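Local coordinates for protein H127A/Y244A mutant of alginate lyase AlyC3 in complex with dimannuronate (Psychromonas sp., PDB 7C8F) that binds dimannuronate and, in its unmutated form, degrades the polysaccharide alginate, probably by beta-elimination as other PL7 lyases do, at residues 179-182 with 186-189; 58-61 with 66-69. All coordinates share one frame; numbering follows the deposited sequence.

Interaction 1 (179-182 with 186-189); sequences DKEM and DVAY. With BEM (beta-D-mannopyranuronic acid), chain D.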
ATOM      1  N   ASP B 179       5.411  13.077 -12.742  1.00 26.48           N
ATOM      2  CA  ASP B 179       6.269  14.249 -12.864  1.00 32.57           C
ATOM      3  C   ASP B 179       6.861  14.701 -11.539  1.00 34.13           C
ATOM      4  O   ASP B 179       7.583  15.703 -11.508  1.00 32.13           O
ATOM      5  CB  ASP B 179       5.509  15.407 -13.526  1.00 33.97           C
ATOM      6  CG  ASP B 179       5.177  15.129 -14.978  1.00 33.37           C
ATOM      7  OD1 ASP B 179       6.062  14.622 -15.700  1.00 55.32           O
ATOM      8  OD2 ASP B 179       4.033  15.408 -15.396  1.00 49.70           O
ATOM      9  N   LYS B 180       6.576  13.999 -10.447  1.00 25.34           N
ATOM     10  CA  LYS B 180       7.069  14.376  -9.134  1.00 22.67           C
ATOM     11  C   LYS B 180       8.470  13.812  -8.901  1.00 22.12           C
ATOM     12  O   LYS B 180       8.913  12.873  -9.570  1.00 24.13           O
ATOM     13  CB  LYS B 180       6.119  13.862  -8.048  1.00 26.42           C
ATOM     14  CG  LYS B 180       4.653  14.222  -8.259  1.00 29.71           C
ATOM     15  CD  LYS B 180       4.384  15.685  -7.976  1.00 65.60           C
ATOM     16  CE  LYS B 180       2.889  15.972  -7.985  1.00 61.70           C
ATOM     17  NZ  LYS B 180       2.174  15.208  -6.927  1.00 53.93           N
ATOM     18  N   GLU B 181       9.158  14.394  -7.914  1.00 25.08           N
ATOM     19  CA  GLU B 181      10.515  13.972  -7.583  1.00 25.47           C
ATOM     20  C   GLU B 181      10.587  12.475  -7.314  1.00 23.92           C
ATOM     21  O   GLU B 181      11.536  11.805  -7.737  1.00 23.26           O
ATOM     22  CB  GLU B 181      10.999  14.746  -6.355  1.00 32.12           C
ATOM     23  CG  GLU B 181      12.443  14.491  -5.970  1.00 38.23           C
ATOM     24  CD  GLU B 181      13.422  15.164  -6.911  1.00 72.63           C
ATOM     25  OE1 GLU B 181      12.979  15.977  -7.751  1.00 54.14           O
ATOM     26  OE2 GLU B 181      14.634  14.877  -6.810  1.00 59.16           O
ATOM     27  N   MET B 182       9.610  11.945  -6.610  1.00 24.19           N
ATOM     28  CA  MET B 182       9.579  10.531  -6.254  1.00 19.66           C
ATOM     29  C   MET B 182       9.539   9.564  -7.422  1.00 25.55           C
ATOM     30  O   MET B 182       9.778   8.409  -7.271  1.00 21.64           O
ATOM     31  CB  MET B 182       8.397  10.246  -5.342  1.00 21.68           C
ATOM     32  CG  MET B 182       7.076  10.476  -6.022  1.00 21.54           C
ATOM     33  SD  MET B 182       5.737  10.340  -4.845  1.00 24.76           S
ATOM     34  CE  MET B 182       4.411  10.952  -5.835  1.00 33.03           C
ATOM     35  N   ASP B 186      16.407   8.605 -10.874  1.00 24.83           N
ATOM     36  CA  ASP B 186      17.400   8.486  -9.832  1.00 23.04           C
ATOM     37  C   ASP B 186      16.913   8.490  -8.412  1.00 26.35           C
ATOM     38  O   ASP B 186      17.670   8.335  -7.529  1.00 30.26           O
ATOM     39  CB  ASP B 186      18.629   9.388 -10.061  1.00 33.16           C
ATOM     40  CG  ASP B 186      18.347  10.842  -9.881  1.00101.60           C
ATOM     41  OD1 ASP B 186      17.199  11.233  -9.647  1.00 90.81           O
ATOM     42  OD2 ASP B 186      19.313  11.638  -9.985  1.00104.83           O
ATOM     43  N   VAL B 187      15.619   8.660  -8.236  1.00 20.80           N
ATOM     44  CA  VAL B 187      14.975   8.581  -6.935  1.00 20.54           C
ATOM     45  C   VAL B 187      14.144   7.310  -6.810  1.00 19.82           C
ATOM     46  O   VAL B 187      14.203   6.615  -5.790  1.00 21.80           O
ATOM     47  CB  VAL B 187      14.101   9.832  -6.691  1.00 22.25           C
ATOM     48  CG1 VAL B 187      13.293   9.697  -5.403  1.00 23.13           C
ATOM     49  CG2 VAL B 187      14.959  11.108  -6.683  1.00 23.81           C
ATOM     50  N   ALA B 188      13.372   6.991  -7.843  1.00 17.85           N
ATOM     51  CA  ALA B 188      12.519   5.815  -7.792  1.00 15.36           C
ATOM     52  C   ALA B 188      13.317   4.521  -7.846  1.00 18.28           C
ATOM     53  O   ALA B 188      12.778   3.477  -7.473  1.00 16.37           O
ATOM     54  CB  ALA B 188      11.516   5.855  -8.946  1.00 18.60           C
ATOM     55  N   TYR B 189      14.575   4.559  -8.304  1.00 17.81           N
ATOM     56  CA  TYR B 189      15.400   3.364  -8.447  1.00 17.37           C
ATOM     57  C   TYR B 189      16.747   3.562  -7.781  1.00 18.55           C
ATOM     58  O   TYR B 189      17.301   4.668  -7.779  1.00 19.74           O
ATOM     59  CB  TYR B 189      15.614   2.966  -9.910  1.00 16.90           C
ATOM     60  CG  TYR B 189      14.304   2.625 -10.569  1.00 15.75           C
ATOM     61  CD1 TYR B 189      13.786   1.331 -10.512  1.00 16.01           C
ATOM     62  CD2 TYR B 189      13.544   3.612 -11.182  1.00 16.38           C
ATOM     63  CE1 TYR B 189      12.553   1.031 -11.083  1.00 15.79           C
ATOM     64  CE2 TYR B 189      12.313   3.318 -11.750  1.00 17.22           C
ATOM     65  CZ  TYR B 189      11.825   2.034 -11.701  1.00 16.64           C
ATOM     66  OH  TYR B 189      10.598   1.762 -12.265  1.00 17.70           O
TER
HETATM   67  C1  BEM D   2       9.027  -3.054 -16.893  1.00 65.95           C
HETATM   68  C2  BEM D   2      10.065  -2.666 -17.942  1.00 63.43           C
HETATM   69  O2  BEM D   2       9.641  -1.504 -18.638  1.00 84.87           O
HETATM   70  C3  BEM D   2      11.359  -2.313 -17.247  1.00 52.56           C
HETATM   71  O3  BEM D   2      12.264  -1.764 -18.145  1.00 34.39           O
HETATM   72  C4  BEM D   2      11.064  -1.148 -16.371  1.00 53.60           C
HETATM   73  O4  BEM D   2      12.230  -0.546 -15.894  1.00 85.04           O
HETATM   74  C5  BEM D   2      10.149  -1.632 -15.304  1.00 47.65           C
HETATM   75  O5  BEM D   2       8.967  -2.014 -15.958  1.00 39.25           O
HETATM   76  C6  BEM D   2       9.880  -0.542 -14.348  1.00 21.65           C
HETATM   77  O6B BEM D   2       8.888   0.134 -14.485  1.00 25.04           O
HETATM   78  O6A BEM D   2      10.569  -0.549 -13.369  1.00 20.00           O

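Interaction 2 (58-61 with 66-69); sequences FYVD and ALVF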
ATOM      1  N   PHE B  58      12.873 -23.300 -24.657  1.00 19.21           N
ATOM      2  CA  PHE B  58      12.794 -23.699 -23.250  1.00 16.78           C
ATOM      3  C   PHE B  58      13.123 -25.189 -23.207  1.00 17.19           C
ATOM      4  O   PHE B  58      12.268 -26.027 -23.524  1.00 18.51           O
ATOM      5  CB  PHE B  58      11.407 -23.421 -22.669  1.00 17.43           C
ATOM      6  CG  PHE B  58      11.247 -23.859 -21.229  1.00 16.13           C
ATOM      7  CD1 PHE B  58      11.878 -23.159 -20.204  1.00 18.46           C
ATOM      8  CD2 PHE B  58      10.487 -24.970 -20.902  1.00 18.40           C
ATOM      9  CE1 PHE B  58      11.743 -23.561 -18.882  1.00 19.04           C
ATOM     10  CE2 PHE B  58      10.349 -25.371 -19.579  1.00 19.28           C
ATOM     11  CZ  PHE B  58      10.980 -24.665 -18.570  1.00 16.67           C
ATOM     12  N   TYR B  59      14.338 -25.518 -22.796  1.00 17.89           N
ATOM     13  CA  TYR B  59      14.781 -26.904 -22.820  1.00 17.33           C
ATOM     14  C   TYR B  59      15.989 -27.045 -21.914  1.00 19.04           C
ATOM     15  O   TYR B  59      16.552 -26.053 -21.432  1.00 18.80           O
ATOM     16  CB  TYR B  59      15.106 -27.352 -24.257  1.00 20.96           C
ATOM     17  CG  TYR B  59      16.264 -26.601 -24.900  1.00 22.97           C
ATOM     18  CD1 TYR B  59      16.057 -25.393 -25.556  1.00 20.83           C
ATOM     19  CD2 TYR B  59      17.556 -27.113 -24.852  1.00 22.61           C
ATOM     20  CE1 TYR B  59      17.119 -24.705 -26.143  1.00 22.15           C
ATOM     21  CE2 TYR B  59      18.619 -26.446 -25.438  1.00 19.85           C
ATOM     22  CZ  TYR B  59      18.393 -25.242 -26.080  1.00 22.23           C
ATOM     23  OH  TYR B  59      19.458 -24.577 -26.657  1.00 27.03           O
ATOM     24  N   VAL B  60      16.409 -28.286 -21.700  1.00 18.52           N
ATOM     25  CA  VAL B  60      17.664 -28.571 -21.026  1.00 19.68           C
ATOM     26  C   VAL B  60      18.646 -29.080 -22.068  1.00 20.34           C
ATOM     27  O   VAL B  60      18.318 -29.976 -22.858  1.00 22.33           O
ATOM     28  CB  VAL B  60      17.493 -29.558 -19.860  1.00 20.38           C
ATOM     29  CG1 VAL B  60      18.836 -30.068 -19.415  1.00 22.30           C
ATOM     30  CG2 VAL B  60      16.806 -28.862 -18.692  1.00 19.59           C
ATOM     31  N   ASP B  61      19.828 -28.475 -22.100  1.00 20.59           N
ATOM     32  CA  ASP B  61      20.887 -28.948 -22.981  1.00 22.30           C
ATOM     33  C   ASP B  61      21.405 -30.278 -22.453  1.00 20.42           C
ATOM     34  O   ASP B  61      21.891 -30.363 -21.321  1.00 23.23           O
ATOM     35  CB  ASP B  61      22.006 -27.914 -23.016  1.00 20.60           C
ATOM     36  CG  ASP B  61      23.124 -28.304 -23.967  1.00 34.50           C
ATOM     37  OD1 ASP B  61      23.980 -29.113 -23.566  1.00 34.79           O
ATOM     38  OD2 ASP B  61      23.133 -27.804 -25.106  1.00 41.21           O
ATOM     39  N   ALA B  66      22.321 -27.581 -18.703  1.00 20.95           N
ATOM     40  CA  ALA B  66      21.842 -26.246 -18.380  1.00 21.13           C
ATOM     41  C   ALA B  66      20.391 -26.107 -18.810  1.00 19.40           C
ATOM     42  O   ALA B  66      19.985 -26.601 -19.868  1.00 19.93           O
ATOM     43  CB  ALA B  66      22.681 -25.180 -19.086  1.00 22.33           C
ATOM     44  N   LEU B  67      19.603 -25.427 -17.980  1.00 17.05           N
ATOM     45  CA  LEU B  67      18.259 -25.027 -18.365  1.00 20.46           C
ATOM     46  C   LEU B  67      18.369 -23.780 -19.229  1.00 17.54           C
ATOM     47  O   LEU B  67      18.885 -22.743 -18.779  1.00 17.15           O
ATOM     48  CB  LEU B  67      17.423 -24.762 -17.114  1.00 18.67           C
ATOM     49  CG  LEU B  67      15.979 -24.324 -17.344  1.00 18.16           C
ATOM     50  CD1 LEU B  67      15.213 -25.362 -18.186  1.00 18.18           C
ATOM     51  CD2 LEU B  67      15.283 -24.088 -16.005  1.00 19.58           C
ATOM     52  N   VAL B  68      17.905 -23.869 -20.469  1.00 17.37           N
ATOM     53  CA  VAL B  68      18.099 -22.829 -21.472  1.00 17.19           C
ATOM     54  C   VAL B  68      16.794 -22.086 -21.698  1.00 19.11           C
ATOM     55  O   VAL B  68      15.757 -22.705 -21.957  1.00 17.45           O
ATOM     56  CB  VAL B  68      18.614 -23.420 -22.793  1.00 17.22           C
ATOM     57  CG1 VAL B  68      18.757 -22.318 -23.843  1.00 21.11           C
ATOM     58  CG2 VAL B  68      19.925 -24.152 -22.545  1.00 19.66           C
ATOM     59  N   PHE B  69      16.844 -20.758 -21.585  1.00 17.48           N
ATOM     60  CA  PHE B  69      15.751 -19.878 -21.970  1.00 16.32           C
ATOM     61  C   PHE B  69      16.204 -19.005 -23.132  1.00 16.32           C
ATOM     62  O   PHE B  69      17.261 -18.369 -23.057  1.00 18.13           O
ATOM     63  CB  PHE B  69      15.355 -18.927 -20.829  1.00 16.12           C
ATOM     64  CG  PHE B  69      14.854 -19.601 -19.584  1.00 14.65           C
ATOM     65  CD1 PHE B  69      15.737 -20.100 -18.633  1.00 15.24           C
ATOM     66  CD2 PHE B  69      13.491 -19.665 -19.324  1.00 15.07           C
ATOM     67  CE1 PHE B  69      15.282 -20.680 -17.462  1.00 15.29           C
ATOM     68  CE2 PHE B  69      13.026 -20.246 -18.155  1.00 15.95           C
ATOM     69  CZ  PHE B  69      13.911 -20.750 -17.221  1.00 17.15           C
TER

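Interaction 1 (179-182 with 186-189)
V187 meets the backbone oxygen of E181 with carbon alone, so this turn closes on itself by van der Waals contact and not by polar bonds between 179-182 and 186-189. The beta-jelly-roll of this PL7 lyase carries here a surface excursion between strands 157-163 and 189-196, in which a 3-10 turn at 181-182 runs into a short, weakly bonded helical turn. V187 CB lies 3.4 Å from E181 O, and both methyls, CG1 and CG2, reach the same oxygen at 3.6 Å. With CG1 anti to its own nitrogen (chi1 174°), V187 sets that methyl 3.9 Å from M182 CA, while CG2 comes 3.8 Å from E181 OE2. The side chains of E181 and V187 cross at about a right angle. The glutamate's charge is spent elsewhere, OE1 forming a salt bridge with K184, and M182, whose CB bond points away from 186-189, packs on T135 of the second subunit.

Y189, the residue where strand 189-196 starts, carries the turn to the sugar. Its OH donates a 2.6 Å hydrogen bond to the carboxylate oxygen O6A of the mannuronate, which lies oblique to the ring; H140, Q117 and K170, next to the disulfide-bonded C169, also hydrogen-bond to this sugar. A phenylalanine here would probably leave the carboxylate without its hydroxyl donor and hold the sugar less firmly. M182 O accepts a hydrogen bond from N165 ND2 and has the methyl CB of A188 3.5 Å away.

Interaction 2 (58-61 with 66-69)
Y59 and V68 form the hydrogen-bonded pair at the middle of this antiparallel hairpin. V68 N reaches Y59 O at 2.7 Å, nearly in line with the carbonyl (C=O...N 177°), whereas the return bond from Y59 N to V68 O is longer, 3.3 Å. A third bond, D61 N to A66 O at 2.9 Å, closes the pairing beside the turn. On the face that Y59 and V68 share, the ring lies over V68: V68 CB sits 3.9 Å from the ring centroid in a CH-pi contact, and the two methyls spread beneath CE1 and CE2. The ring gets there because CG stands between the backbone nitrogen and the carbonyl carbon (chi1 64°), folding the side chain alongside its neighbour.

The non-hydrogen-bonded pairs F58-F69 and V60-L67 occupy the other face. F69 CE2 approaches the edge of the F58 ring, 3.6 Å from F58 CE1, with the ring planes at 58°. L67 CD1 fills the space between F58 CE1 and V60 CG2.

Farther out, F58 and F69 both pack on V80 of strand 77-82, which belongs to the facing sheet of the jelly-roll, and V60 and L67 meet F20 of helix 18-25. Strand 250-264 continues the sheet beyond 67-72, bonding by its backbone at F255 and A253 to L67 and F69, and the F69 ring meets that of F255. At the turn, D61 OD1 accepts a hydrogen bond from S64 N. With hydrocarbon on the face of F58, V60, L67 and F69, the hairpin joins the hydrophobic core mainly through aromatic and aliphatic packing.

How the interactions relate
From the N terminus the chain first makes interaction 2, where 58-61 and 66-69 close a four-residue turn and put strand 58-60 at the rim of the seven-stranded sheet. After more than a hundred residues, which supply four strands of the nine-stranded sheet and strand 93-103 of the seven-stranded one, 179-182 and 186-189 close a three-residue connection in interaction 1. The two are thus in series: neither encloses the other and they do not cross. The centres of interactions 1 and 2 are about 38 Å apart, on opposite sides of the chain's centre. Interaction 2 ties the sheet edge to the core, while interaction 1 shapes the excursion leading into strand 189-196, beside the bound sugar.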